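Local coordinates for adhesion G-protein coupled receptor G6 (Danio rerio, PDB 6V55) that binds calcium in its extracellular region and, as an adhesion G-protein coupled receptor, probably acts in cell adhesion and myelination, at residues Ala418-Glu421 against Ile422-Met425; Met486-Asp490 against Asn491-Phe495. All coordinates share one frame; numbering follows the deposited sequence.

Interaction 1: residues Ala418-Glu421 against Ile422-Met425; sequences AEVE and IESM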
loop_
_atom_site.group_PDB
_atom_site.type_symbol
_atom_site.label_atom_id
_atom_site.label_comp_id
_atom_site.label_asym_id
_atom_site.label_seq_id
_atom_site.Cartn_x
_atom_site.Cartn_y
_atom_site.Cartn_z
ATOM N N ALA A 418 -12.460 -23.957 -0.778
ATOM C CA ALA A 418 -11.476 -24.209 -1.841
ATOM C C ALA A 418 -12.060 -25.010 -3.024
ATOM O O ALA A 418 -12.910 -25.885 -2.833
ATOM C CB ALA A 418 -10.270 -24.943 -1.275
ATOM N N GLU A 419 -11.571 -24.728 -4.239
ATOM C CA GLU A 419 -12.168 -25.311 -5.435
ATOM C C GLU A 419 -11.866 -26.791 -5.576
ATOM O O GLU A 419 -12.724 -27.548 -6.037
ATOM C CB GLU A 419 -11.674 -24.618 -6.697
ATOM C CG GLU A 419 -11.220 -23.191 -6.572
ATOM C CD GLU A 419 -10.458 -22.783 -7.814
ATOM O OE1 GLU A 419 -9.525 -23.528 -8.190
ATOM O OE2 GLU A 419 -10.840 -21.778 -8.455
ATOM N N VAL A 420 -10.663 -27.229 -5.188
ATOM C CA VAL A 420 -10.297 -28.626 -5.424
ATOM C C VAL A 420 -10.980 -29.547 -4.419
ATOM O O VAL A 420 -11.068 -30.768 -4.648
ATOM C CB VAL A 420 -8.765 -28.819 -5.412
ATOM C CG1 VAL A 420 -8.070 -27.788 -6.286
ATOM C CG2 VAL A 420 -8.228 -28.753 -3.993
ATOM N N GLU A 421 -11.518 -28.987 -3.322
ATOM C CA GLU A 421 -12.309 -29.795 -2.404
ATOM C C GLU A 421 -13.730 -29.961 -2.919
ATOM O O GLU A 421 -14.350 -31.009 -2.704
ATOM C CB GLU A 421 -12.315 -29.184 -1.001
ATOM C CG GLU A 421 -10.977 -28.569 -0.505
ATOM C CD GLU A 421 -10.311 -29.394 0.601
ATOM O OE1 GLU A 421 -11.004 -30.289 1.158
ATOM O OE2 GLU A 421 -9.128 -29.106 0.941
ATOM N N ILE A 422 -14.249 -28.947 -3.624
ATOM C CA ILE A 422 -15.558 -29.069 -4.269
ATOM C C ILE A 422 -15.502 -30.097 -5.397
ATOM O O ILE A 422 -16.427 -30.910 -5.559
ATOM C CB ILE A 422 -16.040 -27.695 -4.775
ATOM C CG1 ILE A 422 -16.019 -26.659 -3.654
ATOM C CG2 ILE A 422 -17.433 -27.790 -5.341
ATOM C CD1 ILE A 422 -16.384 -25.270 -4.121
ATOM N N GLU A 423 -14.396 -30.096 -6.158
ATOM C CA GLU A 423 -14.162 -31.097 -7.192
ATOM C C GLU A 423 -14.069 -32.500 -6.603
ATOM O O GLU A 423 -14.670 -33.439 -7.138
ATOM C CB GLU A 423 -12.893 -30.761 -7.976
ATOM C CG GLU A 423 -12.969 -29.449 -8.743
ATOM C CD GLU A 423 -11.674 -29.101 -9.465
ATOM O OE1 GLU A 423 -11.719 -28.280 -10.410
ATOM O OE2 GLU A 423 -10.617 -29.659 -9.100
ATOM N N SER A 424 -13.410 -32.650 -5.453
ATOM C CA SER A 424 -13.255 -33.986 -4.889
ATOM C C SER A 424 -14.490 -34.484 -4.140
ATOM O O SER A 424 -14.665 -35.703 -4.034
ATOM C CB SER A 424 -12.029 -34.041 -3.973
ATOM O OG SER A 424 -12.210 -33.221 -2.836
ATOM N N MET A 425 -15.347 -33.602 -3.604
ATOM C CA MET A 425 -16.623 -34.107 -3.087
ATOM C C MET A 425 -17.572 -34.509 -4.204
ATOM O O MET A 425 -18.423 -35.387 -4.001
ATOM C CB MET A 425 -17.321 -33.095 -2.199
ATOM C CG MET A 425 -16.537 -32.746 -0.990
ATOM S SD MET A 425 -16.900 -31.043 -0.554
ATOM C CE MET A 425 -18.589 -31.192 -0.088
#

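Interaction 2: residues Met486-Asp490 against Asn491-Phe495; sequences MINRD and NYTSF. With NAG (2-acetamido-2-deoxy-beta-D-glucopyranose), chain I.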
loop_
_atom_site.group_PDB
_atom_site.type_symbol
_atom_site.label_atom_id
_atom_site.label_comp_id
_atom_site.label_asym_id
_atom_site.label_seq_id
_atom_site.Cartn_x
_atom_site.Cartn_y
_atom_site.Cartn_z
ATOM N N MET A 486 -21.055 -7.280 -10.471
ATOM C CA MET A 486 -22.234 -8.133 -10.645
ATOM C C MET A 486 -21.874 -9.497 -11.231
ATOM O O MET A 486 -20.822 -9.678 -11.846
ATOM C CB MET A 486 -23.252 -7.475 -11.575
ATOM C CG MET A 486 -23.573 -6.061 -11.239
ATOM S SD MET A 486 -25.164 -5.904 -10.437
ATOM C CE MET A 486 -26.262 -6.380 -11.776
ATOM N N ILE A 487 -22.804 -10.446 -11.090
ATOM C CA ILE A 487 -22.692 -11.772 -11.702
ATOM C C ILE A 487 -23.597 -11.860 -12.927
ATOM O O ILE A 487 -24.829 -11.748 -12.816
ATOM C CB ILE A 487 -23.046 -12.880 -10.714
ATOM C CG1 ILE A 487 -22.019 -12.894 -9.607
ATOM C CG2 ILE A 487 -23.093 -14.223 -11.416
ATOM C CD1 ILE A 487 -22.517 -13.588 -8.459
ATOM N N ASN A 488 -22.983 -12.073 -14.090
ATOM C CA ASN A 488 -23.722 -12.409 -15.299
ATOM C C ASN A 488 -24.305 -13.807 -15.141
ATOM O O ASN A 488 -23.573 -14.797 -15.152
ATOM C CB ASN A 488 -22.802 -12.344 -16.511
ATOM C CG ASN A 488 -23.484 -12.799 -17.760
ATOM O OD1 ASN A 488 -24.633 -12.447 -18.002
ATOM N ND2 ASN A 488 -22.794 -13.595 -18.564
ATOM N N ARG A 489 -25.627 -13.919 -15.017
ATOM C CA ARG A 489 -26.238 -15.223 -14.790
ATOM C C ARG A 489 -26.543 -15.976 -16.084
ATOM O O ARG A 489 -27.502 -16.755 -16.123
ATOM C CB ARG A 489 -27.497 -15.068 -13.940
ATOM C CG ARG A 489 -27.179 -14.491 -12.582
ATOM C CD ARG A 489 -28.321 -14.593 -11.597
ATOM N NE ARG A 489 -27.848 -14.269 -10.255
ATOM C CZ ARG A 489 -27.521 -15.183 -9.350
ATOM N NH1 ARG A 489 -27.636 -16.475 -9.654
ATOM N NH2 ARG A 489 -27.089 -14.808 -8.146
ATOM N N ASP A 490 -25.748 -15.771 -17.141
ATOM C CA ASP A 490 -25.814 -16.573 -18.352
ATOM C C ASP A 490 -24.577 -17.442 -18.526
ATOM O O ASP A 490 -24.717 -18.664 -18.596
ATOM C CB ASP A 490 -26.044 -15.683 -19.570
ATOM C CG ASP A 490 -27.480 -15.220 -19.664
ATOM O OD1 ASP A 490 -28.315 -15.788 -18.919
ATOM O OD2 ASP A 490 -27.772 -14.300 -20.467
ATOM N N ASN A 491 -23.362 -16.884 -18.562
ATOM C CA ASN A 491 -22.197 -17.766 -18.554
ATOM C C ASN A 491 -21.394 -17.732 -17.255
ATOM O O ASN A 491 -20.257 -18.228 -17.247
ATOM C CB ASN A 491 -21.283 -17.514 -19.759
ATOM C CG ASN A 491 -20.824 -16.077 -19.906
ATOM O OD1 ASN A 491 -21.082 -15.210 -19.063
ATOM N ND2 ASN A 491 -20.114 -15.832 -21.022
ATOM N N TYR A 492 -21.973 -17.181 -16.167
ATOM C CA TYR A 492 -21.485 -17.294 -14.774
ATOM C C TYR A 492 -20.086 -16.708 -14.611
ATOM O O TYR A 492 -19.217 -17.289 -13.956
ATOM C CB TYR A 492 -21.567 -18.736 -14.247
ATOM C CG TYR A 492 -22.985 -19.264 -14.315
ATOM C CD1 TYR A 492 -24.063 -18.421 -14.025
ATOM C CD2 TYR A 492 -23.257 -20.575 -14.697
ATOM C CE1 TYR A 492 -25.365 -18.853 -14.122
ATOM C CE2 TYR A 492 -24.583 -21.034 -14.786
ATOM C CZ TYR A 492 -25.620 -20.147 -14.487
ATOM O OH TYR A 492 -26.934 -20.511 -14.559
ATOM N N THR A 493 -19.868 -15.570 -15.268
ATOM C CA THR A 493 -18.683 -14.739 -15.136
ATOM C C THR A 493 -19.105 -13.418 -14.513
ATOM O O THR A 493 -20.287 -13.064 -14.528
ATOM C CB THR A 493 -18.046 -14.472 -16.497
ATOM O OG1 THR A 493 -18.989 -13.760 -17.316
ATOM C CG2 THR A 493 -17.675 -15.790 -17.178
ATOM N N SER A 494 -18.137 -12.675 -13.982
ATOM C CA SER A 494 -18.437 -11.409 -13.336
ATOM C C SER A 494 -18.101 -10.226 -14.239
ATOM O O SER A 494 -17.252 -10.309 -15.137
ATOM C CB SER A 494 -17.666 -11.270 -12.037
ATOM O OG SER A 494 -16.284 -11.291 -12.328
ATOM N N PHE A 495 -18.773 -9.105 -13.982
ATOM C CA PHE A 495 -18.577 -7.905 -14.779
ATOM C C PHE A 495 -18.891 -6.687 -13.920
ATOM O O PHE A 495 -19.742 -6.742 -13.024
ATOM C CB PHE A 495 -19.448 -7.921 -16.044
ATOM C CG PHE A 495 -20.914 -7.667 -15.787
ATOM C CD1 PHE A 495 -21.732 -8.679 -15.304
ATOM C CD2 PHE A 495 -21.490 -6.424 -16.056
ATOM C CE1 PHE A 495 -23.090 -8.453 -15.076
ATOM C CE2 PHE A 495 -22.851 -6.193 -15.812
ATOM C CZ PHE A 495 -23.640 -7.203 -15.325
HETATM C C1 NAG I . -19.506 -14.635 -21.572
HETATM C C2 NAG I . -20.473 -13.446 -21.791
HETATM C C3 NAG I . -19.779 -12.338 -22.608
HETATM C C4 NAG I . -18.429 -11.955 -22.003
HETATM C C5 NAG I . -17.556 -13.202 -21.795
HETATM C C6 NAG I . -16.229 -12.914 -21.119
HETATM C C7 NAG I . -22.910 -13.450 -22.248
HETATM C C8 NAG I . -24.009 -14.111 -23.032
HETATM N N2 NAG I . -21.676 -13.922 -22.465
HETATM O O3 NAG I . -20.616 -11.189 -22.684
HETATM O O4 NAG I . -17.758 -11.014 -22.837
HETATM O O5 NAG I . -18.256 -14.156 -20.971
HETATM O O6 NAG I . -16.087 -13.603 -19.882
HETATM O O7 NAG I . -23.131 -12.522 -21.470
#

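Interaction 1: residues Ala418-Glu421 against Ile422-Met425
Val420 and Glu421 offer their carbonyl oxygens to Ser424 and Met425, one turn on, at the start of the helix 419-427. Glu421 O takes two hydrogen bonds from the same face of its plane. One comes from Met425 N at 2.9 Å from Glu421 O. The other comes from Ser424 OG, 3.1 Å from Glu421 O. Ser424 holds OG between its own N and carbonyl carbon (chi1 66°), which turns the hydroxyl back to the preceding turn. Ile422 reaches back one turn too. Its CG1 sits 3.3 Å from Ala418 O, while its N makes only a weak bond to that oxygen. Val420 O accepts Ser424 N at 3.1 Å, and Val420 CA has Glu423 OE2 beside it at 3.8 Å. Glu423 N binds Glu419 O at 3.1 Å, and Glu423 CG lies alongside the same oxygen. The backbone bonds here follow the i to i+4 pattern of a first helical turn; the Ser424 hydroxyl bond is separate. The carboxylate of Glu423 turns to Arg427 and to Val443 N, and Glu419 OE2 binds Leu445 N. In the SEA domain, Ile422 touches Phe373 of helix 361-374 and Val443 of strand 436-445, and Met425 also rests on Phe373.

Interaction 2: residues Met486-Asp490 against Asn491-Phe495
Met486 and Phe495 pair across a beta hairpin whose strands, 480-488 and 493-496, are antiparallel neighbours joined by a short turn. Met486 N donates to Phe495 O at 2.9 Å, and Phe495 N returns a bond to Met486 O. Asn488 has its side chain on the same face as Phe495. Its CB lies 3.3 Å from Thr493 O, the acceptor of the Asn488 backbone N-H, and 4.0 Å from Phe495 CD1. Its CG is anti to the backbone N (chi1 175°), which places the amide beside Asn491 and its sugar. CG faces Asn491 OD1 and O7 of the N-acetylglucosamine. Asn488 ND2 comes 3.1 Å from that O7, and Asn488 OD1 lies farther from it, at 3.8 Å. ND2 also lies 2.4 Å from Asn491 OD1, so short that its exact geometry is doubtful; the two amide planes stand 83° apart. Asn491 carries the sugar on ND2, and with Tyr492 and Thr493 it forms the Asn-X-Thr sequon. Thr493 OG1 donates to Asn491 OD1 at 3.1 Å, from above the carbonyl plane. A valine in place of Thr493 has no hydroxyl for Asn491 OD1, so the sequon is lost, and the glycan would probably not be added and the Asn491 amide would lose one of its holds. On the far face, Ile487 packs on Phe344 and Ser494 OG binds Glu447 O. In the turn, the Tyr492 ring rests on Leu404 and Leu406, and Asp490 O lies over one of its faces. Phe495 CE1 lies 3.6 Å from Met486 CB, and the ring presents its edge, in plane, to Asn488 N.

In the fold
Interactions 1 and 2 follow one another along the chain and do not touch. Their centres are 21 Å apart, and their nearest atoms are about 11 Å apart. The antiparallel sheet of the SEA domain relates them. Interaction 1 sets a helix against strand 436-445. The hairpin of interaction 2 packs through Ile487, Arg489, Tyr492 and Thr493 on strands 342-353 and 399-410, and Arg489 forms a salt bridge with Asp383. Strand 342-353 lies next to 436-445 in that sheet. A glycan is attached within interaction 2; another bound N-acetylglucosamine is about 11 Å from the Arg489 side chain. The calcium site, formed by Glu53, Asp61, Asp98, Ser100 and Val101, belongs to neither contact.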